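Local coordinates for PCF11 protein (Saccharomyces cerevisiae, PDB 1SZ9) that binds the carboxy-terminal domain of RNA polymerase II through its CTD-interacting domain and probably takes part in processing the 3' ends of mRNA, at residues Ile15-Thr20 with Glu49-Lys54; Tyr62-Leu67 with Asn88-Thr93; Asn107-Trp112 with Glu129-Phe134. One frame throughout, in Å; residues are numbered along the deposited sequence.

Interaction 1: Ile15-Thr20 with Glu49-Lys54; sequences ILEELT and ESRIEK
Leu16 and Arg51 bring the backbones closest, their CA atoms 8.0 Å apart, where a type I beta turn spanning Leu16 to Leu19 faces the last turns of helix 41-54. Arg51 carries the contact. Its CG lies anti to the backbone N (chi1 159°), and bends at chi2 and chi3 lay the guanidinium along the turn. The aliphatic part runs past Leu16 in the opposite direction, with CD of Arg51 4.0 Å from CG of Leu16. Leu16 O and Glu17 CA lie over one face of the guanidinium, both displaced toward its rim. Glu17 starts away from Arg51, but its bent chain returns the carboxylate, and OE1 forms a long salt bridge of 3.4 Å to NH2 of Arg51; the two planes stand 80° apart. Two waters tie the group to backbone carbonyls. One accepts from Arg51 NH2 at 2.6 Å and donates to Glu17 O; the other, in the guanidinium plane, accepts from Arg51 NH1 at 3.1 Å and donates to Leu19 O. Packing on Leu16, two water bridges and one long ion pair together hold Arg51 against the turn. In the all-helical CID this joins the end region of the first helix, 3-16, to helix 41-54. Helix 57-73 lies beside both: Leu19 packs on Ala66, Arg51 on Ala63, and Gln59 takes a weak hydrogen bond from Arg51 NH1.

Interaction 2: Tyr62-Leu67 with Asn88-Thr93; sequences YAFYAL and NLYKRT
Apolar contacts between Phe64 and the 88-93 segment dominate, the ring reaching across to Leu89, Tyr90 and Thr93. Its CZ lies 3.7 Å from CA of Tyr90 and 4.1 Å from that residue's CB, so the ring end meets the start of the tyrosine rather than its aromatic ring. The same CZ stands 4.2 Å from CB of Leu89. A near-eclipsed chi1 of -113° turns the end of the Phe64 ring onto Tyr90 CA.

Segments 62-67 of helix 57-73 and 88-93 of helix 86-95 run nearly antiparallel, at 157°, with axes 12.3 Å apart, a spacing bridged by the large phenylalanine. They belong to the all-helical CID, a right-handed superhelix of ARM-like repeats, and Phe64 lies in its interior, where Met108 and Trp112 of helix 99-112 also touch it.

Polar atoms meet the ring at its rim. Thr93 OG1 lies in the ring plane, 3.7 Å from CE2 of Phe64, and Leu89 O is also near the edge. The hydroxyl is tied to its own helix: Thr93 OG1 donates to Leu89 O at 2.8 Å, tilted 28° from the carbonyl plane, while Thr93 N reaches that oxygen from the opposite face.

Interaction 3: Asn107-Trp112 with Glu129-Phe134; sequences NMFKLW and EKIEQF
Phe109 and Ile131 mark the nearest backbone approach, 8.3 Å between their CA atoms, where segments 107-112 of helix 99-112 and 129-134 of helix 125-137 pass at 143° between their N-to-C directions with axes 11.3 Å apart. The centre of the contact is a CH-pi contact. Phe109, with CG anti to the backbone N (chi1 166°), extends its ring toward the other helix, and CG2 of Ile131 sits over one face on the CD1-CE1 side, 3.4 Å from CD1. At the far end of the ring, CZ of Phe109 lies 3.9 Å from CB of Glu132, whose chain crosses it at about a right angle; of its side chain, CB makes the contact, and the extended chain carries the carboxylate onward. The other branch of Ile131 serves a second aromatic group: CG1 lies anti to the carbonyl carbon (chi1 -74°), and CD1 comes to the edge of the Trp112 indole, in its plane and 3.9 Å from CZ3. Ile131 therefore fits between a face of Phe109 and an edge of Trp112. In the CID fold this packs helix 125-137 on helix 99-112, with Tyr90 of helix 86-95 touching both Phe109 and Ile131. The indole N-H is bonded to Asp68 of helix 57-73. Attraction across this interface is thus by dispersion and exclusion of water, with the polar ends of Trp112 and Glu132 outside the direct contact.

Overall arrangement
The contacts follow one another along the chain, each closing before the next opens. Interaction 2 lies nearest the middle, its centre about 5 Å from that of the chain. The centres of interactions 1 and 3 stand about 10 Å and 12 Å from it, and about 22 Å apart on opposite sides of the chain's centre. Neighbours touch: Ile52 of interaction 1 packs on Ala63 and Thr93 of interaction 2, while Tyr90 meets Ile131 and Phe64 meets Trp112 of interaction 3. Interactions 1 and 3 do not touch. A chain of touching contacts thus runs from helix 3-16 to helix 125-137, linking helices of the CTD-binding domain that are mostly not consecutive.

Interaction 1: Ile15-Thr20 with Glu49-Lys54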
loop_
_atom_site.group_PDB
_atom_site.type_symbol
_atom_site.label_atom_id
_atom_site.label_comp_id
_atom_site.label_asym_id
_atom_site.label_seq_id
_atom_site.Cartn_x
_atom_site.Cartn_y
_atom_site.Cartn_z
ATOM N N ILE A 15 -14.779 -3.978 -5.315
ATOM C CA ILE A 15 -13.751 -4.940 -5.654
ATOM C C ILE A 15 -12.780 -5.093 -4.468
ATOM O O ILE A 15 -12.413 -6.202 -4.082
ATOM C CB ILE A 15 -13.004 -4.476 -6.918
ATOM C CG1 ILE A 15 -13.966 -4.538 -8.113
ATOM C CG2 ILE A 15 -11.755 -5.328 -7.141
ATOM C CD1 ILE A 15 -13.417 -3.935 -9.394
ATOM N N LEU A 16 -12.390 -3.971 -3.877
ATOM C CA LEU A 16 -11.466 -3.990 -2.756
ATOM C C LEU A 16 -11.989 -4.873 -1.612
ATOM O O LEU A 16 -11.215 -5.565 -0.942
ATOM C CB LEU A 16 -11.243 -2.554 -2.288
ATOM C CG LEU A 16 -10.160 -2.179 -1.277
ATOM C CD1 LEU A 16 -8.810 -2.833 -1.579
ATOM C CD2 LEU A 16 -10.040 -0.656 -1.318
ATOM N N GLU A 17 -13.307 -4.851 -1.402
ATOM C CA GLU A 17 -13.932 -5.654 -0.346
ATOM C C GLU A 17 -13.721 -7.143 -0.589
ATOM O O GLU A 17 -13.814 -7.943 0.326
ATOM C CB GLU A 17 -15.437 -5.376 -0.266
ATOM C CG GLU A 17 -15.786 -3.983 0.184
ATOM C CD GLU A 17 -15.371 -3.709 1.610
ATOM O OE1 GLU A 17 -15.662 -4.558 2.483
ATOM O OE2 GLU A 17 -14.763 -2.641 1.861
ATOM N N GLU A 18 -13.436 -7.509 -1.828
ATOM C CA GLU A 18 -13.212 -8.909 -2.152
ATOM C C GLU A 18 -11.755 -9.342 -1.916
ATOM O O GLU A 18 -11.432 -10.521 -2.056
ATOM C CB GLU A 18 -13.599 -9.174 -3.608
ATOM C CG GLU A 18 -15.097 -9.141 -3.898
ATOM C CD GLU A 18 -15.859 -10.168 -3.087
ATOM O OE1 GLU A 18 -15.451 -11.350 -3.080
ATOM O OE2 GLU A 18 -16.864 -9.791 -2.450
ATOM N N LEU A 19 -10.891 -8.394 -1.558
ATOM C CA LEU A 19 -9.459 -8.687 -1.337
ATOM C C LEU A 19 -9.215 -9.318 0.031
ATOM O O LEU A 19 -8.650 -8.685 0.931
ATOM C CB LEU A 19 -8.629 -7.413 -1.425
ATOM C CG LEU A 19 -7.487 -7.318 -2.436
ATOM C CD1 LEU A 19 -6.540 -6.232 -1.956
ATOM C CD2 LEU A 19 -6.755 -8.645 -2.622
ATOM N N THR A 20 -9.638 -10.569 0.165
ATOM C CA THR A 20 -9.510 -11.305 1.414
ATOM C C THR A 20 -8.302 -12.243 1.397
ATOM O O THR A 20 -8.017 -12.928 2.371
ATOM C CB THR A 20 -10.784 -12.115 1.674
ATOM O OG1 THR A 20 -11.005 -13.002 0.576
ATOM C CG2 THR A 20 -11.982 -11.183 1.808
ATOM N N GLU A 49 -6.339 3.069 2.159
ATOM C CA GLU A 49 -5.857 3.347 3.518
ATOM C C GLU A 49 -6.927 2.971 4.534
ATOM O O GLU A 49 -6.618 2.434 5.602
ATOM C CB GLU A 49 -5.466 4.822 3.691
ATOM C CG GLU A 49 -4.356 5.275 2.736
ATOM C CD GLU A 49 -3.650 6.553 3.177
ATOM O OE1 GLU A 49 -4.247 7.340 3.935
ATOM O OE2 GLU A 49 -2.490 6.780 2.758
ATOM N N SER A 50 -8.184 3.243 4.187
ATOM C CA SER A 50 -9.302 2.905 5.061
ATOM C C SER A 50 -9.352 1.388 5.250
ATOM O O SER A 50 -9.468 0.906 6.382
ATOM C CB SER A 50 -10.625 3.426 4.462
ATOM O OG SER A 50 -11.725 2.996 5.237
ATOM N N ARG A 51 -9.258 0.632 4.150
ATOM C CA ARG A 51 -9.265 -0.832 4.253
ATOM C C ARG A 51 -8.102 -1.333 5.125
ATOM O O ARG A 51 -8.293 -2.172 6.006
ATOM C CB ARG A 51 -9.207 -1.510 2.863
ATOM C CG ARG A 51 -8.708 -2.960 2.945
ATOM C CD ARG A 51 -9.480 -4.032 2.162
ATOM N NE ARG A 51 -10.797 -4.298 2.713
ATOM C CZ ARG A 51 -11.315 -5.505 2.944
ATOM N NH1 ARG A 51 -10.640 -6.625 2.682
ATOM N NH2 ARG A 51 -12.541 -5.587 3.443
ATOM N N ILE A 52 -6.897 -0.819 4.895
ATOM C CA ILE A 52 -5.748 -1.238 5.694
ATOM C C ILE A 52 -5.990 -0.996 7.185
ATOM O O ILE A 52 -5.642 -1.817 8.042
ATOM C CB ILE A 52 -4.479 -0.483 5.256
ATOM C CG1 ILE A 52 -4.059 -0.969 3.857
ATOM C CG2 ILE A 52 -3.354 -0.693 6.276
ATOM C CD1 ILE A 52 -2.992 -0.104 3.196
ATOM N N GLU A 53 -6.597 0.139 7.490
ATOM C CA GLU A 53 -6.881 0.500 8.868
ATOM C C GLU A 53 -8.016 -0.310 9.489
ATOM O O GLU A 53 -7.948 -0.690 10.656
ATOM C CB GLU A 53 -7.216 1.987 8.927
ATOM C CG GLU A 53 -7.444 2.530 10.312
ATOM C CD GLU A 53 -7.450 4.045 10.313
ATOM O OE1 GLU A 53 -8.376 4.633 9.711
ATOM O OE2 GLU A 53 -6.521 4.643 10.903
ATOM N N LYS A 54 -9.052 -0.582 8.702
ATOM C CA LYS A 54 -10.227 -1.314 9.179
ATOM C C LYS A 54 -10.188 -2.835 9.179
ATOM O O LYS A 54 -10.481 -3.457 10.201
ATOM C CB LYS A 54 -11.470 -0.890 8.388
ATOM C CG LYS A 54 -12.143 0.402 8.844
ATOM C CD LYS A 54 -11.221 1.601 8.810
ATOM C CE LYS A 54 -12.020 2.867 9.109
ATOM N NZ LYS A 54 -11.200 4.106 9.095
HETATM O O HOH W 1 -13.844 -7.784 3.048
HETATM O O HOH W 2 -7.619 -6.447 2.036
#

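Interaction 2: Tyr62-Leu67 with Asn88-Thr93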
loop_
_atom_site.group_PDB
_atom_site.type_symbol
_atom_site.label_atom_id
_atom_site.label_comp_id
_atom_site.label_asym_id
_atom_site.label_seq_id
_atom_site.Cartn_x
_atom_site.Cartn_y
_atom_site.Cartn_z
ATOM N N TYR A 62 -2.805 -7.811 2.204
ATOM C CA TYR A 62 -3.252 -7.811 0.816
ATOM C C TYR A 62 -3.667 -6.425 0.335
ATOM O O TYR A 62 -3.471 -6.091 -0.833
ATOM C CB TYR A 62 -4.358 -8.853 0.645
ATOM C CG TYR A 62 -3.947 -10.172 1.272
ATOM C CD1 TYR A 62 -2.733 -10.780 0.936
ATOM C CD2 TYR A 62 -4.748 -10.791 2.233
ATOM C CE1 TYR A 62 -2.327 -11.977 1.552
ATOM C CE2 TYR A 62 -4.363 -11.977 2.850
ATOM C CZ TYR A 62 -3.151 -12.564 2.508
ATOM O OH TYR A 62 -2.766 -13.718 3.145
ATOM N N ALA A 63 -4.196 -5.605 1.241
ATOM C CA ALA A 63 -4.571 -4.232 0.892
ATOM C C ALA A 63 -3.264 -3.459 0.646
ATOM O O ALA A 63 -3.196 -2.604 -0.241
ATOM C CB ALA A 63 -5.377 -3.575 2.041
ATOM N N PHE A 64 -2.237 -3.738 1.446
ATOM C CA PHE A 64 -0.934 -3.091 1.228
ATOM C C PHE A 64 -0.342 -3.581 -0.111
ATOM O O PHE A 64 0.401 -2.849 -0.769
ATOM C CB PHE A 64 0.045 -3.407 2.369
ATOM C CG PHE A 64 0.409 -2.204 3.210
ATOM C CD1 PHE A 64 1.114 -1.134 2.652
ATOM C CD2 PHE A 64 0.062 -2.151 4.563
ATOM C CE1 PHE A 64 1.472 -0.028 3.422
ATOM C CE2 PHE A 64 0.414 -1.045 5.350
ATOM C CZ PHE A 64 1.123 0.022 4.774
ATOM N N TYR A 65 -0.650 -4.814 -0.513
ATOM C CA TYR A 65 -0.134 -5.291 -1.812
ATOM C C TYR A 65 -0.844 -4.530 -2.920
ATOM O O TYR A 65 -0.268 -4.269 -3.969
ATOM C CB TYR A 65 -0.324 -6.802 -2.001
ATOM C CG TYR A 65 0.632 -7.679 -1.208
ATOM C CD1 TYR A 65 1.729 -7.142 -0.523
ATOM C CD2 TYR A 65 0.455 -9.062 -1.168
ATOM C CE1 TYR A 65 2.635 -7.984 0.187
ATOM C CE2 TYR A 65 1.341 -9.896 -0.474
ATOM C CZ TYR A 65 2.429 -9.347 0.197
ATOM O OH TYR A 65 3.322 -10.187 0.834
ATOM N N ALA A 66 -2.100 -4.148 -2.682
ATOM C CA ALA A 66 -2.828 -3.351 -3.668
ATOM C C ALA A 66 -2.129 -1.972 -3.785
ATOM O O ALA A 66 -1.865 -1.483 -4.886
ATOM C CB ALA A 66 -4.275 -3.176 -3.225
ATOM N N LEU A 67 -1.847 -1.360 -2.637
ATOM C CA LEU A 67 -1.159 -0.069 -2.557
ATOM C C LEU A 67 0.202 -0.175 -3.274
ATOM O O LEU A 67 0.581 0.695 -4.054
ATOM C CB LEU A 67 -0.932 0.295 -1.080
ATOM C CG LEU A 67 -0.256 1.625 -0.697
ATOM C CD1 LEU A 67 -0.612 1.983 0.760
ATOM C CD2 LEU A 67 1.267 1.526 -0.856
ATOM N N ASN A 88 2.798 6.025 9.286
ATOM C CA ASN A 88 1.828 5.703 10.333
ATOM C C ASN A 88 1.041 4.451 9.984
ATOM O O ASN A 88 0.800 3.617 10.839
ATOM C CB ASN A 88 0.851 6.863 10.571
ATOM C CG ASN A 88 1.520 8.048 11.238
ATOM O OD1 ASN A 88 2.629 7.927 11.743
ATOM N ND2 ASN A 88 0.844 9.193 11.254
ATOM N N LEU A 89 0.629 4.331 8.724
ATOM C CA LEU A 89 -0.125 3.158 8.288
ATOM C C LEU A 89 0.703 1.875 8.404
ATOM O O LEU A 89 0.222 0.851 8.871
ATOM C CB LEU A 89 -0.584 3.324 6.828
ATOM C CG LEU A 89 -1.932 4.025 6.625
ATOM C CD1 LEU A 89 -2.200 4.226 5.135
ATOM C CD2 LEU A 89 -3.034 3.188 7.267
ATOM N N TYR A 90 1.946 1.948 7.959
ATOM C CA TYR A 90 2.836 0.807 7.989
ATOM C C TYR A 90 3.115 0.343 9.414
ATOM O O TYR A 90 2.966 -0.833 9.729
ATOM C CB TYR A 90 4.145 1.154 7.273
ATOM C CG TYR A 90 5.115 -0.013 7.174
ATOM C CD1 TYR A 90 5.889 -0.402 8.265
ATOM C CD2 TYR A 90 5.242 -0.733 5.993
ATOM C CE1 TYR A 90 6.772 -1.488 8.174
ATOM C CE2 TYR A 90 6.112 -1.807 5.894
ATOM C CZ TYR A 90 6.876 -2.179 6.987
ATOM O OH TYR A 90 7.750 -3.232 6.879
ATOM N N LYS A 91 3.544 1.273 10.256
ATOM C CA LYS A 91 3.853 0.989 11.646
ATOM C C LYS A 91 2.640 0.423 12.396
ATOM O O LYS A 91 2.760 -0.562 13.116
ATOM C CB LYS A 91 4.330 2.274 12.342
ATOM C CG LYS A 91 4.472 2.151 13.859
ATOM C CD LYS A 91 5.186 3.361 14.472
ATOM C CE LYS A 91 5.312 3.223 16.009
ATOM N NZ LYS A 91 6.072 4.365 16.637
ATOM N N ARG A 92 1.476 1.041 12.226
ATOM C CA ARG A 92 0.283 0.561 12.922
ATOM C C ARG A 92 -0.074 -0.847 12.482
ATOM O O ARG A 92 -0.424 -1.683 13.314
ATOM C CB ARG A 92 -0.907 1.508 12.689
ATOM C CG ARG A 92 -0.810 2.778 13.528
ATOM C CD ARG A 92 -1.716 3.893 13.027
ATOM N NE ARG A 92 -1.363 5.169 13.649
ATOM C CZ ARG A 92 -1.809 6.357 13.245
ATOM N NH1 ARG A 92 -2.636 6.449 12.208
ATOM N NH2 ARG A 92 -1.410 7.459 13.872
ATOM N N THR A 93 0.033 -1.115 11.182
ATOM C CA THR A 93 -0.276 -2.442 10.664
ATOM C C THR A 93 0.697 -3.472 11.221
ATOM O O THR A 93 0.294 -4.526 11.696
ATOM C CB THR A 93 -0.208 -2.461 9.114
ATOM O OG1 THR A 93 -1.188 -1.559 8.612
ATOM C CG2 THR A 93 -0.492 -3.873 8.534
#

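Interaction 3: Asn107-Trp112 with Glu129-Phe134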
loop_
_atom_site.group_PDB
_atom_site.type_symbol
_atom_site.label_atom_id
_atom_site.label_comp_id
_atom_site.label_asym_id
_atom_site.label_seq_id
_atom_site.Cartn_x
_atom_site.Cartn_y
_atom_site.Cartn_z
ATOM N N ASN A 107 9.804 -7.497 3.598
ATOM C CA ASN A 107 10.288 -7.705 2.238
ATOM C C ASN A 107 9.697 -6.640 1.321
ATOM O O ASN A 107 10.387 -6.101 0.457
ATOM C CB ASN A 107 9.933 -9.119 1.762
ATOM C CG ASN A 107 10.802 -10.177 2.441
ATOM O OD1 ASN A 107 11.825 -9.841 3.030
ATOM N ND2 ASN A 107 10.403 -11.440 2.361
ATOM N N MET A 108 8.425 -6.318 1.541
ATOM C CA MET A 108 7.760 -5.300 0.735
ATOM C C MET A 108 8.477 -3.959 0.891
ATOM O O MET A 108 8.702 -3.244 -0.095
ATOM C CB MET A 108 6.286 -5.174 1.150
ATOM C CG MET A 108 5.521 -4.045 0.454
ATOM S SD MET A 108 3.819 -3.972 1.092
ATOM C CE MET A 108 4.159 -3.332 2.814
ATOM N N PHE A 109 8.826 -3.620 2.128
ATOM C CA PHE A 109 9.553 -2.378 2.418
ATOM C C PHE A 109 10.923 -2.374 1.711
ATOM O O PHE A 109 11.344 -1.360 1.147
ATOM C CB PHE A 109 9.754 -2.246 3.925
ATOM C CG PHE A 109 10.763 -1.205 4.314
ATOM C CD1 PHE A 109 10.459 0.159 4.210
ATOM C CD2 PHE A 109 12.035 -1.583 4.723
ATOM C CE1 PHE A 109 11.415 1.130 4.500
ATOM C CE2 PHE A 109 13.006 -0.611 5.016
ATOM C CZ PHE A 109 12.693 0.745 4.900
ATOM N N LYS A 110 11.623 -3.506 1.760
ATOM C CA LYS A 110 12.913 -3.612 1.096
ATOM C C LYS A 110 12.806 -3.260 -0.385
ATOM O O LYS A 110 13.647 -2.547 -0.913
ATOM C CB LYS A 110 13.481 -5.029 1.214
ATOM C CG LYS A 110 14.222 -5.332 2.512
ATOM C CD LYS A 110 14.861 -6.706 2.376
ATOM C CE LYS A 110 15.694 -7.080 3.574
ATOM N NZ LYS A 110 16.391 -8.362 3.276
ATOM N N LEU A 111 11.771 -3.759 -1.059
ATOM C CA LEU A 111 11.626 -3.455 -2.482
ATOM C C LEU A 111 11.235 -1.997 -2.713
ATOM O O LEU A 111 11.467 -1.474 -3.801
ATOM C CB LEU A 111 10.608 -4.394 -3.139
ATOM C CG LEU A 111 10.965 -5.878 -3.077
ATOM C CD1 LEU A 111 9.902 -6.675 -3.820
ATOM C CD2 LEU A 111 12.345 -6.129 -3.699
ATOM N N TRP A 112 10.657 -1.329 -1.708
ATOM C CA TRP A 112 10.304 0.086 -1.891
ATOM C C TRP A 112 11.577 0.931 -1.999
ATOM O O TRP A 112 11.544 2.020 -2.545
ATOM C CB TRP A 112 9.459 0.653 -0.734
ATOM C CG TRP A 112 8.035 0.143 -0.634
ATOM C CD1 TRP A 112 7.304 -0.468 -1.613
ATOM C CD2 TRP A 112 7.174 0.247 0.504
ATOM N NE1 TRP A 112 6.028 -0.751 -1.151
ATOM C CE2 TRP A 112 5.928 -0.322 0.146
ATOM C CE3 TRP A 112 7.336 0.765 1.797
ATOM C CZ2 TRP A 112 4.842 -0.387 1.040
ATOM C CZ3 TRP A 112 6.256 0.703 2.686
ATOM C CH2 TRP A 112 5.027 0.130 2.299
ATOM N N GLU A 129 12.629 6.436 5.719
ATOM C CA GLU A 129 13.627 6.513 6.794
ATOM C C GLU A 129 12.955 6.244 8.139
ATOM O O GLU A 129 13.519 5.557 8.981
ATOM C CB GLU A 129 14.274 7.907 6.866
ATOM C CG GLU A 129 15.260 8.234 5.753
ATOM C CD GLU A 129 15.744 9.688 5.832
ATOM O OE1 GLU A 129 16.112 10.132 6.950
ATOM O OE2 GLU A 129 15.754 10.382 4.786
ATOM N N LYS A 130 11.766 6.818 8.343
ATOM C CA LYS A 130 11.024 6.616 9.586
ATOM C C LYS A 130 10.634 5.139 9.734
ATOM O O LYS A 130 10.659 4.596 10.838
ATOM C CB LYS A 130 9.750 7.464 9.622
ATOM C CG LYS A 130 9.917 8.961 9.893
ATOM C CD LYS A 130 8.518 9.560 10.133
ATOM C CE LYS A 130 8.479 11.092 10.192
ATOM N NZ LYS A 130 9.091 11.663 11.428
ATOM N N ILE A 131 10.258 4.501 8.627
ATOM C CA ILE A 131 9.888 3.083 8.678
ATOM C C ILE A 131 11.127 2.262 9.006
ATOM O O ILE A 131 11.071 1.326 9.807
ATOM C CB ILE A 131 9.291 2.587 7.334
ATOM C CG1 ILE A 131 7.876 3.138 7.170
ATOM C CG2 ILE A 131 9.263 1.042 7.304
ATOM C CD1 ILE A 131 7.274 2.891 5.765
ATOM N N GLU A 132 12.255 2.611 8.394
ATOM C CA GLU A 132 13.490 1.889 8.678
ATOM C C GLU A 132 13.870 1.997 10.160
ATOM O O GLU A 132 14.264 1.012 10.763
ATOM C CB GLU A 132 14.646 2.432 7.839
ATOM C CG GLU A 132 15.938 1.669 8.057
ATOM C CD GLU A 132 17.025 2.098 7.103
ATOM O OE1 GLU A 132 17.368 3.298 7.096
ATOM O OE2 GLU A 132 17.535 1.239 6.355
ATOM N N GLN A 133 13.775 3.203 10.727
ATOM C CA GLN A 133 14.102 3.395 12.140
ATOM C C GLN A 133 13.190 2.535 13.007
ATOM O O GLN A 133 13.650 1.887 13.940
ATOM C CB GLN A 133 13.963 4.868 12.539
ATOM C CG GLN A 133 14.803 5.778 11.661
ATOM C CD GLN A 133 14.658 7.245 12.010
ATOM O OE1 GLN A 133 13.570 7.714 12.368
ATOM N NE2 GLN A 133 15.752 7.986 11.892
ATOM N N PHE A 134 11.898 2.553 12.702
ATOM C CA PHE A 134 10.932 1.747 13.426
ATOM C C PHE A 134 11.290 0.241 13.314
ATOM O O PHE A 134 11.270 -0.477 14.298
ATOM C CB PHE A 134 9.532 1.979 12.862
ATOM C CG PHE A 134 8.536 0.912 13.254
ATOM C CD1 PHE A 134 8.065 0.824 14.567
ATOM C CD2 PHE A 134 8.101 -0.025 12.317
ATOM C CE1 PHE A 134 7.174 -0.185 14.942
ATOM C CE2 PHE A 134 7.212 -1.045 12.668
ATOM C CZ PHE A 134 6.744 -1.128 13.987
#